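Local coordinates for protein cystathionine beta-lyases/cystathionine gamma-synthases (Corynebacterium glutamicum, PDB 5X5H) that probably joins O-succinyl-L-homoserine to L-cysteine, giving L,L-cystathionine and succinate, with pyridoxal 5'-phosphate as cofactor, in methionine biosynthesis, at residues A[176-181]-A[188-193]; A[339-342]-A[346-349]; A[39-42]-A[46-49]; A[122-127]-A[141-146]. One frame throughout, in Å; residues are numbered along the deposited sequence.

Contact 1: residues A[176-181]-A[188-193]; sequences LVVDNT and QQPLKL. With PLP (pyridoxal-5'-phosphate), chain B.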
loop_
_atom_site.group_PDB
_atom_site.type_symbol
_atom_site.label_atom_id
_atom_site.label_comp_id
_atom_site.label_asym_id
_atom_site.label_seq_id
_atom_site.Cartn_x
_atom_site.Cartn_y
_atom_site.Cartn_z
ATOM N N LEU A 176 -22.629 -13.114 27.494
ATOM C CA LEU A 176 -21.246 -12.902 27.887
ATOM C C LEU A 176 -20.411 -12.609 26.638
ATOM O O LEU A 176 -20.346 -13.493 25.738
ATOM C CB LEU A 176 -20.688 -14.060 28.618
ATOM C CG LEU A 176 -19.215 -14.098 28.939
ATOM C CD1 LEU A 176 -18.805 -12.873 29.777
ATOM C CD2 LEU A 176 -18.786 -15.439 29.499
ATOM N N VAL A 177 -19.761 -11.461 26.654
ATOM C CA VAL A 177 -18.775 -11.113 25.621
ATOM C C VAL A 177 -17.436 -10.987 26.327
ATOM O O VAL A 177 -17.293 -10.326 27.336
ATOM C CB VAL A 177 -19.096 -9.881 24.856
ATOM C CG1 VAL A 177 -17.931 -9.494 23.891
ATOM C CG2 VAL A 177 -20.461 -10.036 24.160
ATOM N N VAL A 178 -16.432 -11.690 25.741
ATOM C CA VAL A 178 -15.035 -11.612 26.226
ATOM C C VAL A 178 -14.218 -10.789 25.233
ATOM O O VAL A 178 -14.171 -11.150 24.033
ATOM C CB VAL A 178 -14.398 -12.962 26.529
ATOM C CG1 VAL A 178 -13.001 -12.840 26.893
ATOM C CG2 VAL A 178 -15.207 -13.702 27.623
ATOM N N ASP A 179 -13.565 -9.766 25.729
ATOM C CA ASP A 179 -12.523 -9.028 24.987
ATOM C C ASP A 179 -11.237 -9.819 25.194
ATOM O O ASP A 179 -10.679 -9.840 26.298
ATOM C CB ASP A 179 -12.476 -7.614 25.454
ATOM C CG ASP A 179 -11.357 -6.784 24.814
ATOM O OD1 ASP A 179 -10.409 -7.371 24.216
ATOM O OD2 ASP A 179 -11.400 -5.511 25.009
ATOM N N ASN A 180 -10.854 -10.556 24.134
ATOM C CA ASN A 180 -9.710 -11.496 24.133
ATOM C C ASN A 180 -8.453 -10.894 23.543
ATOM O O ASN A 180 -7.555 -11.649 23.136
ATOM C CB ASN A 180 -10.131 -12.785 23.411
ATOM C CG ASN A 180 -9.306 -13.963 23.695
ATOM O OD1 ASN A 180 -8.877 -14.146 24.836
ATOM N ND2 ASN A 180 -8.998 -14.794 22.691
ATOM N N THR A 181 -8.344 -9.568 23.515
ATOM C CA THR A 181 -7.228 -8.869 22.904
ATOM C C THR A 181 -5.908 -9.324 23.489
ATOM O O THR A 181 -4.964 -9.619 22.740
ATOM C CB THR A 181 -7.398 -7.363 23.008
ATOM O OG1 THR A 181 -8.594 -6.926 22.310
ATOM C CG2 THR A 181 -6.247 -6.597 22.517
ATOM N N GLN A 188 -6.024 -18.312 24.332
ATOM C CA GLN A 188 -7.291 -18.471 25.009
ATOM C C GLN A 188 -8.452 -18.409 24.022
ATOM O O GLN A 188 -8.411 -17.614 23.060
ATOM C CB GLN A 188 -7.474 -17.334 25.998
ATOM C CG GLN A 188 -8.739 -17.326 26.881
ATOM C CD GLN A 188 -8.673 -16.234 27.965
ATOM O OE1 GLN A 188 -8.381 -16.552 29.157
ATOM N NE2 GLN A 188 -8.832 -14.993 27.609
ATOM N N GLN A 189 -9.450 -19.303 24.144
ATOM C CA GLN A 189 -10.541 -19.393 23.205
ATOM C C GLN A 189 -11.864 -19.332 23.978
ATOM O O GLN A 189 -12.457 -20.365 24.301
ATOM C CB GLN A 189 -10.417 -20.640 22.314
ATOM C CG GLN A 189 -9.169 -20.674 21.473
ATOM C CD GLN A 189 -8.953 -21.958 20.755
ATOM O OE1 GLN A 189 -8.921 -23.015 21.395
ATOM N NE2 GLN A 189 -8.686 -21.897 19.449
ATOM N N PRO A 190 -12.297 -18.128 24.304
ATOM C CA PRO A 190 -13.508 -17.987 25.169
ATOM C C PRO A 190 -14.747 -18.634 24.652
ATOM O O PRO A 190 -15.620 -19.009 25.462
ATOM C CB PRO A 190 -13.676 -16.491 25.330
ATOM C CG PRO A 190 -12.308 -15.962 25.065
ATOM C CD PRO A 190 -11.661 -16.863 24.014
ATOM N N LEU A 191 -14.959 -18.764 23.359
ATOM C CA LEU A 191 -16.183 -19.461 22.883
ATOM C C LEU A 191 -16.222 -20.870 23.377
ATOM O O LEU A 191 -17.328 -21.357 23.630
ATOM C CB LEU A 191 -16.339 -19.385 21.371
ATOM C CG LEU A 191 -16.413 -18.043 20.713
ATOM C CD1 LEU A 191 -16.358 -18.231 19.191
ATOM C CD2 LEU A 191 -17.552 -17.211 21.211
ATOM N N LYS A 192 -15.080 -21.475 23.543
ATOM C CA LYS A 192 -15.029 -22.925 23.997
ATOM C C LYS A 192 -15.376 -23.003 25.489
ATOM O O LYS A 192 -15.642 -24.129 26.010
ATOM C CB LYS A 192 -13.676 -23.498 23.698
ATOM C CG LYS A 192 -13.372 -23.444 22.174
ATOM C CD LYS A 192 -12.183 -24.237 21.799
ATOM C CE LYS A 192 -11.914 -24.098 20.330
ATOM N NZ LYS A 192 -10.687 -24.885 20.070
ATOM N N LEU A 193 -15.454 -21.883 26.184
ATOM C CA LEU A 193 -15.770 -21.883 27.617
ATOM C C LEU A 193 -17.105 -21.269 27.847
ATOM O O LEU A 193 -17.446 -21.002 28.990
ATOM C CB LEU A 193 -14.667 -21.168 28.340
ATOM C CG LEU A 193 -13.241 -21.614 28.215
ATOM C CD1 LEU A 193 -12.236 -20.638 28.816
ATOM C CD2 LEU A 193 -13.071 -22.990 28.788
HETATM N N1 PLP B . -9.617 -3.645 24.230
HETATM C C2 PLP B . -8.411 -3.743 24.747
HETATM C C2A PLP B . -8.204 -4.796 25.783
HETATM C C3 PLP B . -7.387 -3.032 24.215
HETATM O O3 PLP B . -6.099 -3.117 24.693
HETATM C C4 PLP B . -7.591 -2.115 23.170
HETATM C C4A PLP B . -6.458 -1.341 22.631
HETATM C C5 PLP B . -8.919 -1.891 22.734
HETATM C C6 PLP B . -9.886 -2.706 23.297
HETATM C C5A PLP B . -9.312 -0.840 21.698
HETATM O O4P PLP B . -8.872 -1.224 20.351
HETATM P P PLP B . -8.480 -0.112 19.292
HETATM O O1P PLP B . -7.354 0.709 19.890
HETATM O O2P PLP B . -8.109 -1.009 18.127
HETATM O O3P PLP B . -9.733 0.715 18.993
#
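Pro190 lays the CB-CG side of its ring against the branched end of Val178, the closest pair being Pro190 CG and Val178 CG1 at 3.7 Å. The contact belongs to the large domain of a fold-type I PLP enzyme: 176-179 is an inner strand of the seven-stranded sheet, and 188-193 returns from a short helix toward the next strand in the sheet. A valine and a proline suit this buried place, being compact, apolar and rigid.

Beyond the strand end, Asn180 continues the contact with polar atoms. Its CG stands anti to the backbone N (chi1 -161°), which carries the amide over to Gln188. There Gln188 NE2 gives a fairly straight bond to Asn180 OD1 (2.9 Å), with the two amide planes only 27° apart. In return Asn180 ND2 donates to Gln188 O at 2.9 Å, a more bent bond that comes from above the carbonyl plane, while one face of the Asn180 amide rests on Pro190 CD. Both amide nitrogens have second acceptors, Glu71 OE2 for Asn180 and Thr151 O for Gln188, so neither buried nitrogen depends on this contact alone. Glu71 also belongs, with Leu191, to a magnesium site.

Strand alternation sends Asp179 the other way, into the cofactor pocket, where OD2 lies 2.7 Å from the pyridine N1 of PLP, the aspartate–pyridine pairing characteristic of fold type I. Asp179 OD1 accepts from Thr181 N at 3.1 Å, which makes an Asx turn, and also from Thr181 OG1 at 2.7 Å.

Contact 2: residues A[339-342]-A[346-349]; sequences LLEH and MTHQ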
loop_
_atom_site.group_PDB
_atom_site.type_symbol
_atom_site.label_atom_id
_atom_site.label_comp_id
_atom_site.label_asym_id
_atom_site.label_seq_id
_atom_site.Cartn_x
_atom_site.Cartn_y
_atom_site.Cartn_z
ATOM N N LEU A 339 7.265 -2.055 24.348
ATOM C CA LEU A 339 6.733 -0.730 24.716
ATOM C C LEU A 339 6.465 -0.694 26.198
ATOM O O LEU A 339 6.168 -1.698 26.803
ATOM C CB LEU A 339 5.445 -0.414 23.925
ATOM C CG LEU A 339 5.460 -0.464 22.400
ATOM C CD1 LEU A 339 4.006 -0.146 21.913
ATOM C CD2 LEU A 339 6.448 0.494 21.834
ATOM N N LEU A 340 6.454 0.534 26.722
ATOM C CA LEU A 340 5.936 0.711 28.089
ATOM C C LEU A 340 5.167 2.052 28.222
ATOM O O LEU A 340 5.369 2.930 27.412
ATOM C CB LEU A 340 6.990 0.558 29.208
ATOM C CG LEU A 340 7.941 1.723 29.407
ATOM C CD1 LEU A 340 8.939 1.322 30.522
ATOM C CD2 LEU A 340 8.756 2.233 28.322
ATOM N N GLU A 341 4.316 2.094 29.236
ATOM C CA GLU A 341 3.534 3.327 29.456
ATOM C C GLU A 341 3.142 3.411 30.913
ATOM O O GLU A 341 3.297 2.499 31.677
ATOM C CB GLU A 341 2.322 3.360 28.554
ATOM C CG GLU A 341 1.292 2.286 28.864
ATOM C CD GLU A 341 -0.141 2.741 29.090
ATOM O OE1 GLU A 341 -0.428 3.897 29.038
ATOM O OE2 GLU A 341 -1.017 1.865 29.274
ATOM N N HIS A 342 2.693 4.583 31.279
ATOM C CA HIS A 342 2.157 4.921 32.650
ATOM C C HIS A 342 0.608 5.034 32.582
ATOM O O HIS A 342 0.105 6.123 32.101
ATOM C CB HIS A 342 2.793 6.173 33.024
ATOM C CG HIS A 342 2.451 6.625 34.422
ATOM N ND1 HIS A 342 1.809 7.836 34.686
ATOM C CD2 HIS A 342 2.707 6.022 35.619
ATOM C CE1 HIS A 342 1.687 7.940 36.012
ATOM N NE2 HIS A 342 2.194 6.846 36.600
ATOM N N MET A 346 -1.926 8.084 30.689
ATOM C CA MET A 346 -1.860 7.860 29.312
ATOM C C MET A 346 -3.072 7.063 28.971
ATOM O O MET A 346 -4.116 7.652 28.868
ATOM C CB MET A 346 -0.486 7.088 28.967
ATOM C CG MET A 346 0.780 7.937 29.155
ATOM S SD MET A 346 2.463 7.191 29.019
ATOM C CE MET A 346 2.484 6.693 27.252
ATOM N N THR A 347 -3.038 5.743 28.813
ATOM C CA THR A 347 -4.217 5.029 28.199
ATOM C C THR A 347 -5.485 5.020 29.032
ATOM O O THR A 347 -6.609 4.777 28.526
ATOM C CB THR A 347 -3.900 3.543 27.945
ATOM O OG1 THR A 347 -3.454 2.945 29.185
ATOM C CG2 THR A 347 -2.858 3.395 26.775
ATOM N N HIS A 348 -5.323 5.231 30.374
ATOM C CA HIS A 348 -6.421 5.113 31.302
ATOM C C HIS A 348 -6.687 6.433 31.971
ATOM O O HIS A 348 -7.398 6.449 32.989
ATOM C CB HIS A 348 -6.179 3.978 32.353
ATOM C CG HIS A 348 -6.300 2.610 31.768
ATOM N ND1 HIS A 348 -5.417 2.141 30.812
ATOM C CD2 HIS A 348 -7.251 1.678 31.897
ATOM C CE1 HIS A 348 -5.791 0.927 30.417
ATOM N NE2 HIS A 348 -6.919 0.621 31.058
ATOM N N GLN A 349 -6.188 7.537 31.419
ATOM C CA GLN A 349 -6.538 8.845 32.026
ATOM C C GLN A 349 -8.084 9.027 32.026
ATOM O O GLN A 349 -8.634 9.577 33.016
ATOM C CB GLN A 349 -5.813 9.967 31.286
ATOM C CG GLN A 349 -6.356 11.358 31.611
ATOM C CD GLN A 349 -5.431 12.455 31.153
ATOM O OE1 GLN A 349 -4.563 12.254 30.287
ATOM N NE2 GLN A 349 -5.623 13.640 31.717
#
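Glu341 and Thr347 meet with their side chains at about a right angle, and the glutamate carboxylate takes hold of the threonine by two neighbouring groups at once. Glu341 OE2 accepts from Thr347 OG1 at 2.7 Å and OE1 from Thr347 N at 3.2 Å, each oxygen using its syn lone pair. The glutamate chain starts between its own backbone N and carbonyl carbon (chi1 66°) and bends again at chi2, which turns the carboxylate toward the threonine backbone. Thr347 suits its place because its hydroxyl works both ways: while giving its proton to the glutamate, OG1 accepts from His348 ND1 at 2.7 Å, lying close to the imidazole plane.

Met346 runs past Glu341 in the opposite direction. Its thioether, flexible and apolar, brings the methyl CE to within 3.6 Å of Glu341 CB, and its sulfur receives a weak, nearly straight bond from His342 N, 3.5 Å from Met346 SD.

Glu341 OE2 also forms a salt bridge with Arg364 on the adjoining antiparallel strand, which would help to balance the charge of this buried carboxylate. His348 NE2 donates to Asn154 O, and Gln40 of the second subunit packs on Met346. The side chain of Thr347 lies about 7 Å from the cofactor and about 4 Å from that of Tyr107, nearest atoms in both cases. The arrangement ties the end of strand 339-341 to the type I turn 346-349, where the small C-terminal domain of a fold-type I enzyme borders the PLP site.

Contact 3: residues A[39-42]-A[46-49]; sequences AQNA and LRKG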
loop_
_atom_site.group_PDB
_atom_site.type_symbol
_atom_site.label_atom_id
_atom_site.label_comp_id
_atom_site.label_asym_id
_atom_site.label_seq_id
_atom_site.Cartn_x
_atom_site.Cartn_y
_atom_site.Cartn_z
ATOM N N ALA A 39 -18.499 -5.281 -10.875
ATOM C CA ALA A 39 -19.421 -5.371 -11.979
ATOM C C ALA A 39 -20.447 -6.485 -11.657
ATOM O O ALA A 39 -20.100 -7.536 -11.140
ATOM C CB ALA A 39 -18.642 -5.697 -13.211
ATOM N N GLN A 40 -21.715 -6.249 -12.068
ATOM C CA GLN A 40 -22.772 -7.269 -11.985
ATOM C C GLN A 40 -23.080 -7.819 -13.332
ATOM O O GLN A 40 -22.926 -7.132 -14.334
ATOM C CB GLN A 40 -23.957 -6.613 -11.344
ATOM C CG GLN A 40 -23.679 -6.085 -9.904
ATOM C CD GLN A 40 -24.755 -5.564 -9.027
ATOM O OE1 GLN A 40 -24.539 -4.787 -8.012
ATOM N NE2 GLN A 40 -25.932 -5.912 -9.353
ATOM N N ASN A 41 -23.644 -9.008 -13.359
ATOM C CA ASN A 41 -23.986 -9.630 -14.648
ATOM C C ASN A 41 -25.384 -9.125 -15.092
ATOM O O ASN A 41 -25.604 -9.093 -16.310
ATOM C CB ASN A 41 -24.059 -11.156 -14.460
ATOM C CG ASN A 41 -22.728 -11.788 -14.100
ATOM O OD1 ASN A 41 -21.706 -11.238 -14.405
ATOM N ND2 ASN A 41 -22.721 -13.029 -13.556
ATOM N N ALA A 42 -26.264 -8.722 -14.223
ATOM C CA ALA A 42 -27.538 -8.050 -14.500
ATOM C C ALA A 42 -27.948 -7.320 -13.240
ATOM O O ALA A 42 -27.273 -7.541 -12.201
ATOM C CB ALA A 42 -28.560 -9.135 -14.869
ATOM N N LEU A 46 -25.162 -10.707 -8.829
ATOM C CA LEU A 46 -23.754 -10.505 -8.566
ATOM C C LEU A 46 -22.927 -11.500 -9.283
ATOM O O LEU A 46 -23.264 -12.678 -9.502
ATOM C CB LEU A 46 -23.530 -10.466 -7.070
ATOM C CG LEU A 46 -24.387 -9.549 -6.201
ATOM C CD1 LEU A 46 -23.916 -9.504 -4.734
ATOM C CD2 LEU A 46 -24.591 -8.158 -6.716
ATOM N N ARG A 47 -21.711 -11.157 -9.645
ATOM C CA ARG A 47 -20.827 -12.053 -10.352
ATOM C C ARG A 47 -20.326 -13.225 -9.467
ATOM O O ARG A 47 -20.335 -14.400 -9.883
ATOM C CB ARG A 47 -19.672 -11.257 -10.925
ATOM C CG ARG A 47 -18.712 -12.054 -11.749
ATOM C CD ARG A 47 -18.005 -11.273 -12.875
ATOM N NE ARG A 47 -18.941 -10.617 -13.769
ATOM C CZ ARG A 47 -18.646 -9.590 -14.560
ATOM N NH1 ARG A 47 -17.379 -9.113 -14.722
ATOM N NH2 ARG A 47 -19.602 -9.030 -15.276
ATOM N N LYS A 48 -19.876 -12.879 -8.252
ATOM C CA LYS A 48 -19.375 -13.904 -7.329
ATOM C C LYS A 48 -19.528 -13.398 -5.854
ATOM O O LYS A 48 -18.569 -13.449 -5.079
ATOM C CB LYS A 48 -17.923 -14.264 -7.642
ATOM C CG LYS A 48 -17.435 -15.613 -7.023
ATOM C CD LYS A 48 -16.095 -15.993 -7.637
ATOM C CE LYS A 48 -15.252 -16.837 -6.727
ATOM N NZ LYS A 48 -15.947 -18.110 -6.658
ATOM N N GLY A 49 -20.712 -12.905 -5.539
ATOM C CA GLY A 49 -21.050 -12.541 -4.204
ATOM C C GLY A 49 -20.764 -11.207 -3.691
ATOM O O GLY A 49 -21.090 -10.967 -2.528
HETATM O O HOH W 1 -21.104 -8.455 -8.791
HETATM O O HOH W 2 -21.057 -6.147 -16.044
HETATM O O HOH W 3 -20.879 -15.021 -12.510
#
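Arg47 grips the amide oxygen of Asn41 side-on with two nitrogens. NE donates to Asn41 OD1 at 2.9 Å and NH2 to the same Asn41 OD1 at 3.2 Å, the oxygen lying close to the guanidinium plane; amide and guanidinium are only 18° from coplanar. A bend at chi3 (-55°) swings the head of the arginine round to meet the asparagine, and the methyl of Ala39, small enough to fit, lies over one guanidinium face. Next to this pair in sequence, Leu46 runs alongside Gln40, pointing the same way, and sets its CD2 methyl 3.5 Å from Gln40 CD.

Three waters bridge the two segments. One accepts from Arg47 N and sits 2.7 Å from Ala39 O; a second donates to Gln40 O and is weakly reached by Arg47 NH2; a third links Asn41 ND2 to Arg47 O. This reversal of the chain lies in the N-terminal arm typical of tetrameric trans-sulfuration enzymes, which reaches out to neighbouring subunits; Tyr52 and Arg54, a little further along, belong to a PLP site there.

Gln40 contributes to a magnesium site together with Phe38 and Glu51, and Glu51 also touches Leu46. Further out, Arg47 NH1 donates to Asp22 O of the fourth subunit, whose Tyr24 packs on the arginine and makes a cation-pi contact with Lys48. Cys328 and Met346 of the second subunit lie against Ala39 and Gln40.

Contact 4: residues A[122-127]-A[141-146]; sequences GVEYTV and KDNTKL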
loop_
_atom_site.group_PDB
_atom_site.type_symbol
_atom_site.label_atom_id
_atom_site.label_comp_id
_atom_site.label_asym_id
_atom_site.label_seq_id
_atom_site.Cartn_x
_atom_site.Cartn_y
_atom_site.Cartn_z
ATOM N N GLY A 122 -29.677 5.954 27.135
ATOM C CA GLY A 122 -30.602 5.164 27.912
ATOM C C GLY A 122 -30.147 3.840 28.443
ATOM O O GLY A 122 -30.949 3.066 28.966
ATOM N N VAL A 123 -28.846 3.493 28.301
ATOM C CA VAL A 123 -28.311 2.305 28.811
ATOM C C VAL A 123 -27.778 2.540 30.269
ATOM O O VAL A 123 -27.166 3.545 30.514
ATOM C CB VAL A 123 -27.156 1.776 27.906
ATOM C CG1 VAL A 123 -26.548 0.517 28.482
ATOM C CG2 VAL A 123 -27.686 1.542 26.485
ATOM N N GLU A 124 -28.014 1.570 31.117
ATOM C CA GLU A 124 -27.547 1.544 32.488
ATOM C C GLU A 124 -26.369 0.588 32.582
ATOM O O GLU A 124 -26.234 -0.423 31.808
ATOM C CB GLU A 124 -28.678 0.941 33.370
ATOM C CG GLU A 124 -30.031 1.505 33.346
ATOM C CD GLU A 124 -31.122 0.652 34.095
ATOM O OE1 GLU A 124 -30.985 -0.488 34.580
ATOM O OE2 GLU A 124 -32.234 1.221 34.189
ATOM N N TYR A 125 -25.499 0.784 33.567
ATOM C CA TYR A 125 -24.501 -0.186 33.870
ATOM C C TYR A 125 -24.159 -0.297 35.356
ATOM O O TYR A 125 -24.428 0.646 36.132
ATOM C CB TYR A 125 -23.257 0.093 33.068
ATOM C CG TYR A 125 -22.432 1.328 33.527
ATOM C CD1 TYR A 125 -22.748 2.606 33.140
ATOM C CD2 TYR A 125 -21.346 1.163 34.330
ATOM C CE1 TYR A 125 -21.987 3.722 33.553
ATOM C CE2 TYR A 125 -20.586 2.263 34.705
ATOM C CZ TYR A 125 -20.933 3.508 34.342
ATOM O OH TYR A 125 -20.180 4.558 34.708
ATOM N N THR A 126 -23.486 -1.399 35.666
ATOM C CA THR A 126 -22.948 -1.626 37.027
ATOM C C THR A 126 -21.507 -2.151 36.841
ATOM O O THR A 126 -21.274 -3.060 36.078
ATOM C CB THR A 126 -23.781 -2.633 37.781
ATOM O OG1 THR A 126 -25.075 -2.079 37.938
ATOM C CG2 THR A 126 -23.257 -2.931 39.216
ATOM N N VAL A 127 -20.553 -1.627 37.634
ATOM C CA VAL A 127 -19.206 -2.127 37.720
ATOM C C VAL A 127 -19.050 -3.102 38.866
ATOM O O VAL A 127 -19.536 -2.736 39.965
ATOM C CB VAL A 127 -18.172 -0.995 37.865
ATOM C CG1 VAL A 127 -16.790 -1.545 38.293
ATOM C CG2 VAL A 127 -18.163 -0.132 36.608
ATOM N N LYS A 141 -29.488 -8.152 36.659
ATOM C CA LYS A 141 -30.898 -7.742 36.838
ATOM C C LYS A 141 -31.734 -8.275 35.657
ATOM O O LYS A 141 -31.213 -8.879 34.724
ATOM C CB LYS A 141 -30.971 -6.220 36.869
ATOM C CG LYS A 141 -30.027 -5.526 37.853
ATOM C CD LYS A 141 -30.351 -4.095 38.013
ATOM C CE LYS A 141 -30.109 -3.302 36.753
ATOM N NZ LYS A 141 -30.527 -1.906 36.842
ATOM N N ASP A 142 -33.030 -8.068 35.734
ATOM C CA ASP A 142 -33.913 -8.603 34.719
ATOM C C ASP A 142 -33.686 -7.936 33.371
ATOM O O ASP A 142 -33.836 -8.616 32.364
ATOM C CB ASP A 142 -35.324 -8.304 35.177
ATOM C CG ASP A 142 -35.814 -9.292 36.224
ATOM O OD1 ASP A 142 -35.173 -10.321 36.506
ATOM O OD2 ASP A 142 -36.893 -9.024 36.765
ATOM N N ASN A 143 -33.175 -6.734 33.401
ATOM C CA ASN A 143 -32.842 -5.980 32.186
ATOM C C ASN A 143 -31.363 -6.129 31.708
ATOM O O ASN A 143 -30.998 -5.449 30.759
ATOM C CB ASN A 143 -33.277 -4.562 32.191
ATOM C CG ASN A 143 -32.588 -3.675 33.187
ATOM O OD1 ASN A 143 -32.194 -4.232 34.281
ATOM N ND2 ASN A 143 -32.400 -2.368 32.926
ATOM N N THR A 144 -30.589 -6.941 32.385
ATOM C CA THR A 144 -29.139 -7.140 32.003
ATOM C C THR A 144 -29.159 -7.878 30.721
ATOM O O THR A 144 -29.591 -9.002 30.658
ATOM C CB THR A 144 -28.398 -7.900 33.052
ATOM O OG1 THR A 144 -28.467 -7.124 34.291
ATOM C CG2 THR A 144 -26.862 -8.004 32.644
ATOM N N LYS A 145 -28.530 -7.275 29.675
ATOM C CA LYS A 145 -28.351 -7.949 28.370
ATOM C C LYS A 145 -26.935 -8.312 28.045
ATOM O O LYS A 145 -26.684 -9.135 27.184
ATOM C CB LYS A 145 -28.908 -7.019 27.270
ATOM C CG LYS A 145 -30.362 -6.677 27.409
ATOM C CD LYS A 145 -31.220 -7.924 27.270
ATOM C CE LYS A 145 -32.638 -7.513 26.930
ATOM N NZ LYS A 145 -33.154 -7.010 28.139
ATOM N N LEU A 146 -25.977 -7.820 28.835
ATOM C CA LEU A 146 -24.550 -7.964 28.486
ATOM C C LEU A 146 -23.733 -8.033 29.751
ATOM O O LEU A 146 -23.839 -7.132 30.611
ATOM C CB LEU A 146 -24.163 -6.745 27.645
ATOM C CG LEU A 146 -22.728 -6.751 27.109
ATOM C CD1 LEU A 146 -22.336 -7.974 26.327
ATOM C CD2 LEU A 146 -22.587 -5.454 26.267
#
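In a beta-alpha-beta crossover at the margin of the large-domain sheet, Glu124 of the outermost strand meets Lys141 and Asn143 in the turn that leads into strand 144-150. Strand 99-103 lies between strands 124-128 and 144-150 in the sheet, and the long side chains of Glu124 and Lys141, with the shorter Asn143, meet across its end.

A single oxygen of the glutamate does the work. Lys141 NZ makes a salt bridge to Glu124 OE1 at 2.7 Å, arriving on the syn side but 34° out of the carboxylate plane. From the opposite face Asn143 ND2 donates to Glu124 OE1 at 2.9 Å, nearly straight, with the oxygen in its amide plane; carboxylate and amide stand 78° apart. The lysine chain bends at chi3 (-66°) to bring its amine round to the acid. Asn143 ND2 has a further acceptor in Gly97 O, so the amide joins the turn to the chain just before strand 99-103. His99 on that strand links both sides, through NE2 to Thr126 and ND1 to Thr144.

The turn is type I, closed by Thr144 N to Lys141 O at 3.1 Å. Threonine suits its last position because the hydroxyl reaches back: Lys141 N donates to Thr144 OG1 at 2.8 Å.

In the fold
From the N terminus the contacts follow one another in series, none nesting or crossing. Contact 3 closes a short turn in the N-terminal arm, about 36 Å from the centre of the chain, measured centre to centre. Contact 4 closes the crossover through helix 133-139 at the rim of the large sheet, and contact 1 closes the loop through helix 184-187 deeper in that sheet. These two touch, Val177 CG2 packing 3.5 Å from Leu146 CD1 on adjacent parallel strands. Contact 2 comes last and turns the chain back in the C-terminal domain. Although contacts 2 and 3 are about 48 Å apart between centres, Gln40 and Met346 pack together between subunits.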